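Putative uncharacterized protein lp_3323 (Lactobacillus plantarum, PDB 3DC7) is of unknown function but probably acts as an esterase or related acylhydrolase, as expected for a GDSL-like member of the SGNH hydrolase superfamily. Local coordinates at residues V40-I45 / A207-I212; I86-G91 / K132-A137; N93-D98 / V151-G156; A137-S142 / S179-A184; S142-S147 / T201-N206. All coordinates share one frame; numbering follows the deposited sequence.

In the fold
The five contacts sample an SGNH-type alpha/beta domain with a five-stranded parallel sheet. Contact 2 joins two inner strands, 85-89 and 132-136, near the centre of the chain. Contact 1 joins helices 42-50 and 206-223 and closes the largest loop, with the other four nested inside it. Along the chain contacts 2 and 4 come in series, while contact 3 crosses contacts 2, 4 and 5. Contact 4 shares Ala137 with contact 2 and Ser142 with contact 5; contacts 3 and 5, about 13 Å apart between centres, meet at Asp98 and Ser147. Contacts 3, 4 and 5 tie the connection between strand 132-136 and helix 159-173, which probably borders the active site, to the rest.

Contact 1. Residues V40-I45 / A207-I212; sequences VHYHDI and AGHRVI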
# COMPACT_ATOMS: atom_id res chain seq x y z
N VAL A 40 -13.01 4.48 -26.34
CA VAL A 40 -13.42 5.11 -25.09
C VAL A 40 -12.41 4.84 -23.97
O VAL A 40 -12.35 3.74 -23.43
CB VAL A 40 -14.83 4.65 -24.63
CG1 VAL A 40 -15.27 5.44 -23.40
CG2 VAL A 40 -15.85 4.79 -25.77
N HIS A 41 -11.63 5.86 -23.64
CA HIS A 41 -10.52 5.74 -22.70
C HIS A 41 -10.96 5.99 -21.26
O HIS A 41 -12.03 6.52 -21.02
CB HIS A 41 -9.39 6.71 -23.09
CG HIS A 41 -8.70 6.35 -24.36
ND1 HIS A 41 -9.22 6.65 -25.61
CD2 HIS A 41 -7.51 5.73 -24.59
CE1 HIS A 41 -8.39 6.22 -26.54
NE2 HIS A 41 -7.35 5.66 -25.95
N TYR A 42 -10.12 5.62 -20.31
CA TYR A 42 -10.44 5.81 -18.90
C TYR A 42 -10.74 7.28 -18.59
O TYR A 42 -11.67 7.58 -17.83
CB TYR A 42 -9.31 5.28 -17.99
CG TYR A 42 -8.04 6.08 -18.11
CD1 TYR A 42 -7.79 7.16 -17.25
CD2 TYR A 42 -7.12 5.81 -19.11
CE1 TYR A 42 -6.64 7.94 -17.38
CE2 TYR A 42 -5.96 6.57 -19.25
CZ TYR A 42 -5.72 7.63 -18.38
OH TYR A 42 -4.58 8.37 -18.52
N HIS A 43 -9.97 8.20 -19.18
CA HIS A 43 -10.16 9.61 -18.90
C HIS A 43 -11.43 10.18 -19.55
O HIS A 43 -11.96 11.18 -19.09
CB HIS A 43 -8.92 10.43 -19.26
CG HIS A 43 -8.49 10.26 -20.67
ND1 HIS A 43 -8.96 11.07 -21.69
CD2 HIS A 43 -7.64 9.38 -21.25
CE1 HIS A 43 -8.41 10.69 -22.83
NE2 HIS A 43 -7.61 9.67 -22.59
N ASP A 44 -11.92 9.53 -20.61
CA ASP A 44 -13.17 9.94 -21.26
C ASP A 44 -14.35 9.58 -20.36
O ASP A 44 -15.30 10.36 -20.21
CB ASP A 44 -13.31 9.26 -22.62
CG ASP A 44 -12.34 9.82 -23.65
OD1 ASP A 44 -12.08 11.04 -23.63
OD2 ASP A 44 -11.84 9.04 -24.50
N ILE A 45 -14.27 8.39 -19.75
CA ILE A 45 -15.22 7.97 -18.72
C ILE A 45 -15.22 8.94 -17.53
O ILE A 45 -16.27 9.46 -17.16
CB ILE A 45 -14.96 6.51 -18.25
CG1 ILE A 45 -15.17 5.55 -19.42
CG2 ILE A 45 -15.89 6.13 -17.07
CD1 ILE A 45 -14.40 4.25 -19.31
N ALA A 207 -13.37 -2.49 -22.58
CA ALA A 207 -13.66 -3.16 -21.31
C ALA A 207 -12.54 -2.93 -20.29
O ALA A 207 -12.79 -2.75 -19.09
CB ALA A 207 -13.92 -4.67 -21.52
N GLY A 208 -11.30 -2.93 -20.78
CA GLY A 208 -10.12 -2.70 -19.93
C GLY A 208 -10.10 -1.29 -19.43
O GLY A 208 -9.75 -1.04 -18.27
N HIS A 209 -10.49 -0.36 -20.29
CA HIS A 209 -10.61 1.04 -19.91
C HIS A 209 -11.69 1.31 -18.86
O HIS A 209 -11.48 2.16 -18.00
CB HIS A 209 -10.79 1.94 -21.12
CG HIS A 209 -9.50 2.21 -21.84
ND1 HIS A 209 -8.65 3.22 -21.46
CD2 HIS A 209 -8.91 1.59 -22.89
CE1 HIS A 209 -7.60 3.23 -22.26
NE2 HIS A 209 -7.73 2.24 -23.14
N ARG A 210 -12.81 0.60 -18.92
CA ARG A 210 -13.86 0.74 -17.90
C ARG A 210 -13.31 0.32 -16.54
O ARG A 210 -13.58 0.97 -15.52
CB ARG A 210 -15.09 -0.09 -18.28
CG ARG A 210 -15.90 0.53 -19.41
CD ARG A 210 -17.28 -0.09 -19.51
NE ARG A 210 -17.26 -1.47 -19.98
CZ ARG A 210 -17.13 -1.83 -21.25
NH1 ARG A 210 -16.97 -0.92 -22.21
NH2 ARG A 210 -17.13 -3.12 -21.57
N VAL A 211 -12.55 -0.78 -16.54
CA VAL A 211 -11.90 -1.28 -15.32
C VAL A 211 -10.95 -0.21 -14.77
O VAL A 211 -11.01 0.12 -13.59
CB VAL A 211 -11.13 -2.61 -15.56
CG1 VAL A 211 -10.22 -2.95 -14.38
CG2 VAL A 211 -12.10 -3.76 -15.81
N ILE A 212 -10.10 0.33 -15.64
CA ILE A 212 -9.11 1.33 -15.23
C ILE A 212 -9.76 2.57 -14.61
O ILE A 212 -9.28 3.08 -13.60
CB ILE A 212 -8.19 1.71 -16.42
CG1 ILE A 212 -7.25 0.54 -16.74
CG2 ILE A 212 -7.37 2.97 -16.09
CD1 ILE A 212 -6.56 0.66 -18.07
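Helix-to-helix packing by way of a buried histidine describes this contact: His209, on the first turns of helix 206-223, fits against His41 and Tyr42, where helix 42-50 begins. The two helices belong to the layer of the alpha/beta fold that flanks one side of the parallel sheet. The imidazole of His209 is the centrepiece. Its ND1 accepts a weak, bent hydrogen bond from Tyr42 N (3.0 Å, 135°), while Val40 O rests 3.3 Å from His209 CB. Since His41 is the N-cap, the donor is the first amide of the helix. The ring of His41 turns its edge toward the face of His209 in an offset edge-to-face pair, with planes 71° apart. Across the helix start, Asp44 OD2 accepts His41 N at 3.3 Å. Tyr42 has CG lodged between backbone N and carbonyl carbon (chi1 68°), which sets the ring edge against the imidazole, Tyr42 CD2 being 3.8 Å from His209 ND1. The same residue packs Tyr42 CB on Ile212 CG2 at 3.6 Å. One turn on, Ile45 CD1 reaches the backbone of the opposing helix, 3.8 Å from Arg210 CA. Beyond the pair, Tyr42 OH is hydrogen-bonded to Thr32 OG1, and the tyrosine ring meets Trp26 on strand 24-28 and Phe89 on strand 85-89. Further along helix 206-223, Leu216 and Ala213 receive Tyr42 and Ile45, so the pair of helices packs over the face of the sheet that carries Trp26 and Phe89.

Contact 2. Residues I86-G91 / K132-A137; sequences IAVFGG and KLFISA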
# COMPACT_ATOMS: atom_id res chain seq x y z
N ILE A 86 -3.31 16.56 -12.05
CA ILE A 86 -2.36 16.02 -13.01
C ILE A 86 -2.16 14.53 -12.80
O ILE A 86 -1.77 14.08 -11.71
CB ILE A 86 -1.00 16.76 -12.98
CG1 ILE A 86 -1.21 18.24 -13.37
CG2 ILE A 86 0.00 16.09 -13.93
CD1 ILE A 86 -0.14 19.19 -12.81
N ALA A 87 -2.41 13.77 -13.85
CA ALA A 87 -2.17 12.34 -13.86
C ALA A 87 -1.07 11.99 -14.88
O ALA A 87 -1.07 12.49 -16.01
CB ALA A 87 -3.45 11.61 -14.19
N VAL A 88 -0.13 11.16 -14.45
CA VAL A 88 0.90 10.63 -15.35
C VAL A 88 0.77 9.12 -15.47
O VAL A 88 0.77 8.40 -14.47
CB VAL A 88 2.32 11.01 -14.90
CG1 VAL A 88 3.37 10.46 -15.88
CG2 VAL A 88 2.44 12.53 -14.75
N PHE A 89 0.64 8.66 -16.71
CA PHE A 89 0.41 7.25 -16.99
C PHE A 89 1.50 6.76 -17.96
O PHE A 89 1.33 6.77 -19.18
CB PHE A 89 -1.01 7.10 -17.55
CG PHE A 89 -1.53 5.68 -17.57
CD1 PHE A 89 -0.66 4.58 -17.57
CD2 PHE A 89 -2.88 5.44 -17.64
CE1 PHE A 89 -1.15 3.29 -17.63
CE2 PHE A 89 -3.39 4.15 -17.70
CZ PHE A 89 -2.52 3.07 -17.69
N GLY A 90 2.64 6.36 -17.41
CA GLY A 90 3.79 6.00 -18.23
C GLY A 90 4.66 4.90 -17.66
O GLY A 90 4.45 4.44 -16.53
N GLY A 91 5.64 4.46 -18.46
CA GLY A 91 6.58 3.43 -18.06
C GLY A 91 6.53 2.16 -18.90
O GLY A 91 7.52 1.42 -18.97
N LYS A 132 -1.70 15.34 -7.60
CA LYS A 132 -1.12 14.56 -8.68
C LYS A 132 -1.08 13.10 -8.32
O LYS A 132 -0.90 12.74 -7.16
CB LYS A 132 0.34 14.97 -8.95
CG LYS A 132 0.57 16.44 -9.01
CD LYS A 132 2.04 16.75 -8.86
CE LYS A 132 2.21 18.24 -8.77
NZ LYS A 132 1.88 18.69 -7.40
N LEU A 133 -1.23 12.25 -9.33
CA LEU A 133 -0.90 10.85 -9.14
C LEU A 133 -0.16 10.24 -10.32
O LEU A 133 -0.28 10.70 -11.47
CB LEU A 133 -2.12 10.01 -8.72
CG LEU A 133 -3.37 9.74 -9.56
CD1 LEU A 133 -3.10 9.73 -11.02
CD2 LEU A 133 -3.94 8.40 -9.16
N PHE A 134 0.63 9.21 -10.03
CA PHE A 134 1.34 8.43 -11.02
C PHE A 134 0.66 7.09 -11.20
O PHE A 134 0.41 6.38 -10.22
CB PHE A 134 2.80 8.21 -10.59
CG PHE A 134 3.76 9.17 -11.22
CD1 PHE A 134 4.78 8.72 -12.04
CD2 PHE A 134 3.63 10.55 -11.00
CE1 PHE A 134 5.67 9.60 -12.63
CE2 PHE A 134 4.51 11.44 -11.59
CZ PHE A 134 5.53 10.97 -12.40
N ILE A 135 0.36 6.75 -12.45
CA ILE A 135 -0.29 5.48 -12.77
C ILE A 135 0.69 4.62 -13.57
O ILE A 135 1.19 5.05 -14.60
CB ILE A 135 -1.60 5.68 -13.58
CG1 ILE A 135 -2.55 6.64 -12.84
CG2 ILE A 135 -2.27 4.36 -13.81
CD1 ILE A 135 -3.59 7.26 -13.73
N SER A 136 0.98 3.41 -13.08
CA SER A 136 1.81 2.48 -13.87
C SER A 136 0.97 1.32 -14.41
O SER A 136 0.00 0.88 -13.78
CB SER A 136 2.98 1.97 -13.04
OG SER A 136 2.54 1.26 -11.91
N ALA A 137 1.37 0.81 -15.57
CA ALA A 137 0.55 -0.09 -16.39
C ALA A 137 0.42 -1.52 -15.90
O ALA A 137 1.24 -2.02 -15.14
CB ALA A 137 1.06 -0.10 -17.82
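Phe89 and Ile135 meet at the well-packed heart of this parallel strand pair, where Ile135 CG2 stands 3.8 Å from the centroid of the Phe89 ring, almost on its normal. Strands 85-89 and 132-136 are neighbours in the sheet, joined through helix 112-126 as a beta-alpha-beta unit. Their ladder is regular over most of its length: Leu133 N gives to Ile86 O at 3.1 Å, Val88 N to Leu133 O at 3.0 Å, and Ile135 N to Val88 O in a nearly straight bond. Alongside these, Ala87 CB touches Leu133 CD1 at 3.7 Å. On the other face Val88 lies beneath the Phe134 ring in the conformer given, one of two, and helix 112-126 covers that ring. The contact is looser at its C-terminal end, where Gly90 N reaches Ile135 O only weakly (3.4 Å, 131°) and the strands part toward the loops. No residue here faces open solvent; even Lys132 turns its amine to Val130 O, Trp127 O and Gln124 OE1. Backbone polar groups are spent on the ladder and apolar side chains fill most of both faces: a largely apolar core whose few polar ends have partners, Ser136 OG bonding Glu163 and His177.

Contact 3. Residues N93-D98 / V151-G156; sequences NDYGRD and VTNGLG
The Tyr95 ring and the Asn153 amide are turned nearly flat to each other, their planes 14° apart, although the two side chains cross rather than stack. It is Asn153 CB that comes over the ring, off-centre, 3.7 Å from Tyr95 CE1. At the edge of the amide, in its plane, ND2 donates to Tyr95 O at 2.8 Å and finds a lone pair of that carbonyl. The Asp98 carboxylate stands steeply to the amide, at 78°, with OD1 3.2 Å from Asn153 CB. The same OD1 accepts a weak bond from Gly154 N (2.8 Å), and OD2 is taken by Ser147 OG. Helix 92-96 begins within a Gly-x-Asn-Asp sequence like that of SGNH hydrolases, whose asparagine, probably Asn93 here, commonly lines the oxyanion hole. The helix closes in a Schellman motif with Asp98 as its C-prime residue, so the loop is held where the helix ends. On the loop side a type I turn runs from Asn153 to Gly156. Asn153 has its CG between backbone N and carbonyl carbon (chi1 68°), which brings OD1 back over its own turn to accept Leu155 N at 3.0 Å, an Asx turn in which the donor stands well above the carbonyl plane. A leucine here would probably leave Tyr95 O short of one donor and the turn without its Asx bond, freeing the loop to shift. ND2 has a second partner in Tyr162 OH, and Tyr95 OH binds Ser149 O. Leu155 CG lies 3.9 Å from Asp98 CB, continuing the contact along the aspartate's methylene.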
# COMPACT_ATOMS: atom_id res chain seq x y z
N ASN A 93 6.22 1.86 -22.16
CA ASN A 93 7.10 2.04 -23.32
C ASN A 93 8.57 2.09 -22.91
O ASN A 93 9.43 1.58 -23.61
CB ASN A 93 6.74 3.28 -24.13
CG ASN A 93 5.41 3.14 -24.85
OD1 ASN A 93 4.59 4.06 -24.84
ND2 ASN A 93 5.20 1.98 -25.47
N ASP A 94 8.85 2.69 -21.75
CA ASP A 94 10.21 2.63 -21.24
C ASP A 94 10.63 1.17 -21.08
O ASP A 94 11.74 0.79 -21.48
CB ASP A 94 10.34 3.41 -19.95
CG ASP A 94 9.93 4.88 -20.11
OD1 ASP A 94 10.82 5.76 -20.04
OD2 ASP A 94 8.72 5.14 -20.31
N TYR A 95 9.74 0.34 -20.54
CA TYR A 95 10.01 -1.10 -20.47
C TYR A 95 10.11 -1.73 -21.88
O TYR A 95 11.15 -2.26 -22.24
CB TYR A 95 8.98 -1.86 -19.61
CG TYR A 95 9.05 -3.36 -19.78
CD1 TYR A 95 10.14 -4.10 -19.28
CD2 TYR A 95 8.05 -4.05 -20.48
CE1 TYR A 95 10.22 -5.47 -19.46
CE2 TYR A 95 8.13 -5.43 -20.66
CZ TYR A 95 9.21 -6.13 -20.15
OH TYR A 95 9.28 -7.49 -20.31
N GLY A 96 9.04 -1.63 -22.66
CA GLY A 96 8.93 -2.34 -23.92
C GLY A 96 9.77 -1.81 -25.07
O GLY A 96 10.06 -2.54 -26.01
N ARG A 97 10.18 -0.55 -25.00
CA ARG A 97 11.01 0.02 -26.05
C ARG A 97 12.46 0.23 -25.57
O ARG A 97 13.21 1.02 -26.14
CB ARG A 97 10.38 1.29 -26.61
CG ARG A 97 8.89 1.14 -26.90
CD ARG A 97 8.29 2.37 -27.55
NE ARG A 97 8.51 2.37 -28.99
CZ ARG A 97 8.19 3.37 -29.81
NH1 ARG A 97 7.65 4.48 -29.33
NH2 ARG A 97 8.44 3.27 -31.12
N ASP A 98 12.83 -0.48 -24.51
CA ASP A 98 14.21 -0.55 -24.06
C ASP A 98 14.82 0.80 -23.67
O ASP A 98 15.89 1.19 -24.16
CB ASP A 98 15.08 -1.30 -25.11
CG ASP A 98 14.63 -2.76 -25.32
OD1 ASP A 98 14.27 -3.42 -24.32
OD2 ASP A 98 14.64 -3.26 -26.48
N VAL A 151 8.10 -11.47 -20.11
CA VAL A 151 9.25 -11.96 -19.36
C VAL A 151 10.31 -10.86 -19.10
O VAL A 151 10.38 -10.33 -17.99
CB VAL A 151 9.90 -13.22 -20.07
CG1 VAL A 151 11.04 -13.79 -19.24
CG2 VAL A 151 8.85 -14.30 -20.32
N THR A 152 11.12 -10.54 -20.12
CA THR A 152 12.16 -9.51 -20.06
C THR A 152 12.17 -8.70 -21.37
O THR A 152 11.71 -9.19 -22.39
CB THR A 152 13.57 -10.11 -19.82
OG1 THR A 152 13.73 -11.30 -20.62
CG2 THR A 152 13.79 -10.50 -18.35
N ASN A 153 12.67 -7.47 -21.33
CA ASN A 153 12.84 -6.66 -22.55
C ASN A 153 14.23 -6.90 -23.17
O ASN A 153 14.97 -7.73 -22.68
CB ASN A 153 12.59 -5.17 -22.27
CG ASN A 153 13.65 -4.54 -21.36
OD1 ASN A 153 14.68 -5.15 -21.05
ND2 ASN A 153 13.39 -3.31 -20.94
N GLY A 154 14.57 -6.18 -24.24
CA GLY A 154 15.87 -6.36 -24.92
C GLY A 154 17.12 -6.07 -24.08
O GLY A 154 18.23 -6.50 -24.41
N LEU A 155 16.94 -5.34 -22.97
CA LEU A 155 18.04 -5.04 -22.08
C LEU A 155 18.08 -6.05 -20.94
O LEU A 155 18.93 -5.96 -20.06
CB LEU A 155 17.91 -3.62 -21.51
CG LEU A 155 17.72 -2.49 -22.51
CD1 LEU A 155 17.41 -1.22 -21.75
CD2 LEU A 155 18.95 -2.32 -23.41
N GLY A 156 17.14 -6.98 -20.95
CA GLY A 156 17.10 -8.03 -19.93
C GLY A 156 16.45 -7.68 -18.60
O GLY A 156 16.52 -8.48 -17.68

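Contact 4. Residues A137-S142 / S179-A184; sequences AIHIGS and SLYRDA. With NA (sodium ion), chain H.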
# COMPACT_ATOMS: atom_id res chain seq x y z
N ALA A 137 1.37 0.81 -15.57
CA ALA A 137 0.55 -0.09 -16.39
C ALA A 137 0.42 -1.52 -15.90
O ALA A 137 1.24 -2.02 -15.14
CB ALA A 137 1.06 -0.10 -17.82
N ILE A 138 -0.65 -2.16 -16.36
CA ILE A 138 -0.88 -3.60 -16.25
C ILE A 138 0.31 -4.41 -16.81
O ILE A 138 0.98 -3.98 -17.76
CB ILE A 138 -2.20 -3.96 -16.99
CG1 ILE A 138 -3.37 -3.23 -16.32
CG2 ILE A 138 -2.46 -5.49 -17.02
CD1 ILE A 138 -4.45 -2.83 -17.27
N HIS A 139 0.57 -5.56 -16.17
CA HIS A 139 1.53 -6.55 -16.66
C HIS A 139 1.14 -6.91 -18.09
O HIS A 139 0.02 -7.34 -18.34
CB HIS A 139 1.49 -7.82 -15.77
CG HIS A 139 2.69 -8.70 -15.91
ND1 HIS A 139 3.19 -9.12 -17.12
CD2 HIS A 139 3.50 -9.26 -14.97
CE1 HIS A 139 4.25 -9.89 -16.93
NE2 HIS A 139 4.46 -9.99 -15.64
N ILE A 140 2.06 -6.71 -19.02
CA ILE A 140 1.75 -6.95 -20.43
C ILE A 140 2.07 -8.38 -20.85
O ILE A 140 2.80 -9.09 -20.15
CB ILE A 140 2.48 -5.95 -21.38
CG1 ILE A 140 3.99 -6.20 -21.37
CG2 ILE A 140 2.11 -4.50 -21.02
CD1 ILE A 140 4.77 -5.36 -22.34
N GLY A 141 1.52 -8.80 -21.98
CA GLY A 141 1.79 -10.12 -22.55
C GLY A 141 2.92 -10.05 -23.56
O GLY A 141 3.70 -9.09 -23.56
N SER A 142 3.01 -11.06 -24.43
CA SER A 142 4.14 -11.23 -25.34
C SER A 142 3.78 -11.14 -26.82
O SER A 142 4.59 -11.48 -27.68
CB SER A 142 4.83 -12.57 -25.07
OG SER A 142 5.68 -12.47 -23.95
N SER A 179 -0.77 1.59 -8.76
CA SER A 179 -0.15 0.53 -9.54
C SER A 179 -1.20 -0.39 -10.14
O SER A 179 -1.69 -1.29 -9.45
CB SER A 179 0.80 -0.28 -8.67
OG SER A 179 1.26 -1.41 -9.39
N LEU A 180 -1.55 -0.17 -11.42
CA LEU A 180 -2.47 -1.10 -12.11
C LEU A 180 -1.80 -2.46 -12.25
O LEU A 180 -2.46 -3.50 -12.30
CB LEU A 180 -2.86 -0.58 -13.49
CG LEU A 180 -3.57 0.77 -13.57
CD1 LEU A 180 -3.88 1.06 -15.02
CD2 LEU A 180 -4.84 0.77 -12.72
N TYR A 181 -0.48 -2.44 -12.32
CA TYR A 181 0.34 -3.64 -12.29
C TYR A 181 -0.07 -4.58 -11.13
O TYR A 181 -0.39 -5.74 -11.37
CB TYR A 181 1.83 -3.26 -12.22
CG TYR A 181 2.76 -4.42 -12.44
CD1 TYR A 181 3.16 -5.24 -11.38
CD2 TYR A 181 3.24 -4.72 -13.72
CE1 TYR A 181 4.02 -6.32 -11.58
CE2 TYR A 181 4.10 -5.79 -13.93
CZ TYR A 181 4.48 -6.59 -12.86
OH TYR A 181 5.33 -7.65 -13.07
N ARG A 182 -0.07 -4.05 -9.90
CA ARG A 182 -0.36 -4.82 -8.67
C ARG A 182 -1.83 -5.08 -8.37
O ARG A 182 -2.16 -6.08 -7.72
CB ARG A 182 0.18 -4.11 -7.42
CG ARG A 182 1.67 -3.94 -7.34
CD ARG A 182 2.13 -3.94 -5.88
NE ARG A 182 3.57 -4.20 -5.82
CZ ARG A 182 4.19 -4.84 -4.83
NH1 ARG A 182 3.51 -5.32 -3.80
NH2 ARG A 182 5.51 -5.02 -4.89
N ASP A 183 -2.70 -4.16 -8.77
CA ASP A 183 -4.05 -4.10 -8.21
C ASP A 183 -5.22 -4.01 -9.20
O ASP A 183 -6.37 -3.96 -8.76
CB ASP A 183 -4.17 -2.91 -7.23
CG ASP A 183 -3.46 -3.15 -5.89
OD1 ASP A 183 -3.66 -4.22 -5.24
OD2 ASP A 183 -2.73 -2.22 -5.48
N ALA A 184 -4.94 -3.99 -10.50
CA ALA A 184 -5.99 -3.85 -11.53
C ALA A 184 -6.96 -5.04 -11.59
O ALA A 184 -8.09 -4.90 -12.06
CB ALA A 184 -5.36 -3.64 -12.90
NA NA H . -3.20 -5.45 -3.36
O HOH W 1 -1.12 -6.59 -13.88
O HOH W 2 -2.81 -3.26 -2.96
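Ile138 and Tyr181 bring their backbones within 4.1 Å, CA to CA, where the loop 137-142 passes the first turn of helix 180-183. The segments lie at the C-terminal ends of neighbouring strands 132-136 and 177-179 of the parallel alpha/beta sheet, and Ser179 is the N-cap, its OG accepting Arg182 N at 3.0 Å. A water links the two segments, accepting from His139 N (3.0 Å) and donating to Tyr181 O (2.7 Å). The His139 and Tyr181 rings run nearly parallel, 20° apart, but are slid so far that they barely overlap; the meeting is at the rims, with His139 CD2 3.1 Å from Tyr181 OH. Tyr181 has CG anti to its own nitrogen (chi1 -169°), laying the ring edge beside Ala137 O. His139 ND1 turns the other way, donating to Ile140 O. On the inner side Ile138 CG1 rests on Leu180 CB at 3.9 Å and on the methyl of Ala184. Tyr181 OH is hydrogen-bonded to Asp172 of the third subunit, so the tyrosine serves the assembly as well as the fold. Trimming it to an alanine is likely to leave that aspartate without its mate and one flank of the His139 ring without the tyrosine ring beside it. Two residues on from Tyr181, Asp183 OD1 binds a sodium ion at 2.3 Å, with a water also in its coordination shell.

Contact 5. Residues S142-S147 / T201-N206; sequences SDFGGS and TLHPNN. With SO4 (sulfate ion), chain D.
Thr201 and Phe144 owe their contacts to contrasting first torsions: Thr201 OG1 sits between backbone N and carbonyl carbon (chi1 83°), aimed at the loop 142-147, whereas Phe144 CG swings directly opposite its own nitrogen (chi1 -179°), carrying the ring across Leu202. The hydroxyl of Thr201 then accepts Asp143 N at 3.1 Å in a fairly straight bond (155°). A water completes the link, receiving Phe144 N and donating to the same OG1, both at 3.0 Å. Thr201 CG2 adds a methyl contact, 3.7 Å from Asp143 CB. Leu202 CD2 stands over the centre of the Phe144 ring, 3.5 Å from its centroid, a clear CH-pi contact. Beyond it His203 meets the ring obliquely, with NE2 3.7 Å from Phe144 CE1. Phe144 also touches a crystal neighbour, so its pose may owe something to the lattice. Asp200 and His203 fit the Asp-x-x-His block of SGNH hydrolases, which supplies two members of the catalytic triad; these residues are probably its counterpart, and Asp200 OD1 accepts both Leu202 N and His203 N. At the other end of the segment, where helix 206-223 starts, Asn206 N donates to a sulfate, probably from the crystallisation liquor, at 2.9 Å. One hydroxyl thus serves two backbone amides of the loop, directly and through water, fixing its course, while the CH-pi contact places Phe144 against Leu202, next to the presumed catalytic histidine.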
# COMPACT_ATOMS: atom_id res chain seq x y z
N SER A 142 3.01 -11.06 -24.43
CA SER A 142 4.14 -11.23 -25.34
C SER A 142 3.78 -11.14 -26.82
O SER A 142 4.59 -11.48 -27.68
CB SER A 142 4.83 -12.57 -25.07
OG SER A 142 5.68 -12.47 -23.95
N ASP A 143 2.57 -10.69 -27.13
CA ASP A 143 2.06 -10.79 -28.49
C ASP A 143 2.05 -9.49 -29.28
O ASP A 143 1.66 -9.49 -30.44
CB ASP A 143 0.67 -11.44 -28.48
CG ASP A 143 0.71 -12.90 -28.02
OD1 ASP A 143 1.76 -13.58 -28.21
OD2 ASP A 143 -0.32 -13.38 -27.48
N PHE A 144 2.49 -8.39 -28.66
CA PHE A 144 2.53 -7.10 -29.35
C PHE A 144 3.65 -6.97 -30.41
O PHE A 144 3.39 -6.49 -31.51
CB PHE A 144 2.61 -5.93 -28.35
CG PHE A 144 2.63 -4.57 -29.01
CD1 PHE A 144 1.46 -4.00 -29.52
CD2 PHE A 144 3.83 -3.87 -29.15
CE1 PHE A 144 1.48 -2.74 -30.14
CE2 PHE A 144 3.86 -2.61 -29.77
CZ PHE A 144 2.68 -2.05 -30.26
N GLY A 145 4.87 -7.34 -30.05
CA GLY A 145 6.02 -7.20 -30.96
C GLY A 145 7.21 -6.56 -30.28
O GLY A 145 7.14 -6.20 -29.10
N GLY A 146 8.32 -6.42 -31.01
CA GLY A 146 9.55 -5.84 -30.46
C GLY A 146 9.92 -6.46 -29.13
O GLY A 146 9.83 -7.68 -28.97
N SER A 147 10.32 -5.62 -28.17
CA SER A 147 10.73 -6.09 -26.84
C SER A 147 9.59 -6.04 -25.83
O SER A 147 9.83 -5.97 -24.62
CB SER A 147 11.90 -5.27 -26.31
OG SER A 147 13.02 -5.32 -27.18
N THR A 201 -2.54 -7.72 -26.04
CA THR A 201 -1.71 -8.00 -24.85
C THR A 201 -0.88 -6.81 -24.33
O THR A 201 -0.05 -6.99 -23.45
CB THR A 201 -0.79 -9.26 -24.95
OG1 THR A 201 0.43 -8.94 -25.65
CG2 THR A 201 -1.52 -10.44 -25.61
N LEU A 202 -1.12 -5.62 -24.89
CA LEU A 202 -0.48 -4.40 -24.40
C LEU A 202 -1.49 -3.26 -24.13
O LEU A 202 -1.52 -2.70 -23.03
CB LEU A 202 0.63 -3.94 -25.35
CG LEU A 202 1.19 -2.52 -25.17
CD1 LEU A 202 1.97 -2.33 -23.89
CD2 LEU A 202 2.05 -2.09 -26.37
N HIS A 203 -2.31 -2.93 -25.13
CA HIS A 203 -3.28 -1.85 -25.01
C HIS A 203 -4.58 -2.37 -24.44
O HIS A 203 -5.08 -3.39 -24.90
CB HIS A 203 -3.56 -1.20 -26.37
CG HIS A 203 -2.34 -0.65 -27.03
ND1 HIS A 203 -1.74 0.52 -26.63
CD2 HIS A 203 -1.60 -1.12 -28.06
CE1 HIS A 203 -0.68 0.75 -27.39
NE2 HIS A 203 -0.58 -0.24 -28.27
N PRO A 204 -5.15 -1.69 -23.43
CA PRO A 204 -6.48 -2.06 -22.99
C PRO A 204 -7.50 -1.80 -24.09
O PRO A 204 -7.34 -0.85 -24.85
CB PRO A 204 -6.74 -1.12 -21.80
CG PRO A 204 -5.42 -0.67 -21.36
CD PRO A 204 -4.59 -0.59 -22.62
N ASN A 205 -8.50 -2.66 -24.20
CA ASN A 205 -9.64 -2.36 -25.04
C ASN A 205 -10.66 -1.51 -24.24
O ASN A 205 -10.33 -1.01 -23.17
CB ASN A 205 -10.25 -3.66 -25.58
CG ASN A 205 -10.79 -4.55 -24.48
OD1 ASN A 205 -10.99 -4.10 -23.35
ND2 ASN A 205 -11.02 -5.83 -24.79
N ASN A 206 -11.87 -1.35 -24.74
CA ASN A 206 -12.89 -0.58 -24.02
C ASN A 206 -13.28 -1.16 -22.66
O ASN A 206 -13.51 -0.41 -21.71
CB ASN A 206 -14.15 -0.37 -24.86
CG ASN A 206 -13.94 0.62 -25.98
OD1 ASN A 206 -12.89 1.25 -26.11
ND2 ASN A 206 -14.96 0.78 -26.79
S SO4 D . -13.01 -2.18 -28.25
O1 SO4 D . -13.94 -2.76 -27.28
O2 SO4 D . -11.78 -1.74 -27.61
O3 SO4 D . -12.73 -3.21 -29.26
O4 SO4 D . -13.63 -1.01 -28.88
O HOH W 3 3.14 -7.69 -25.79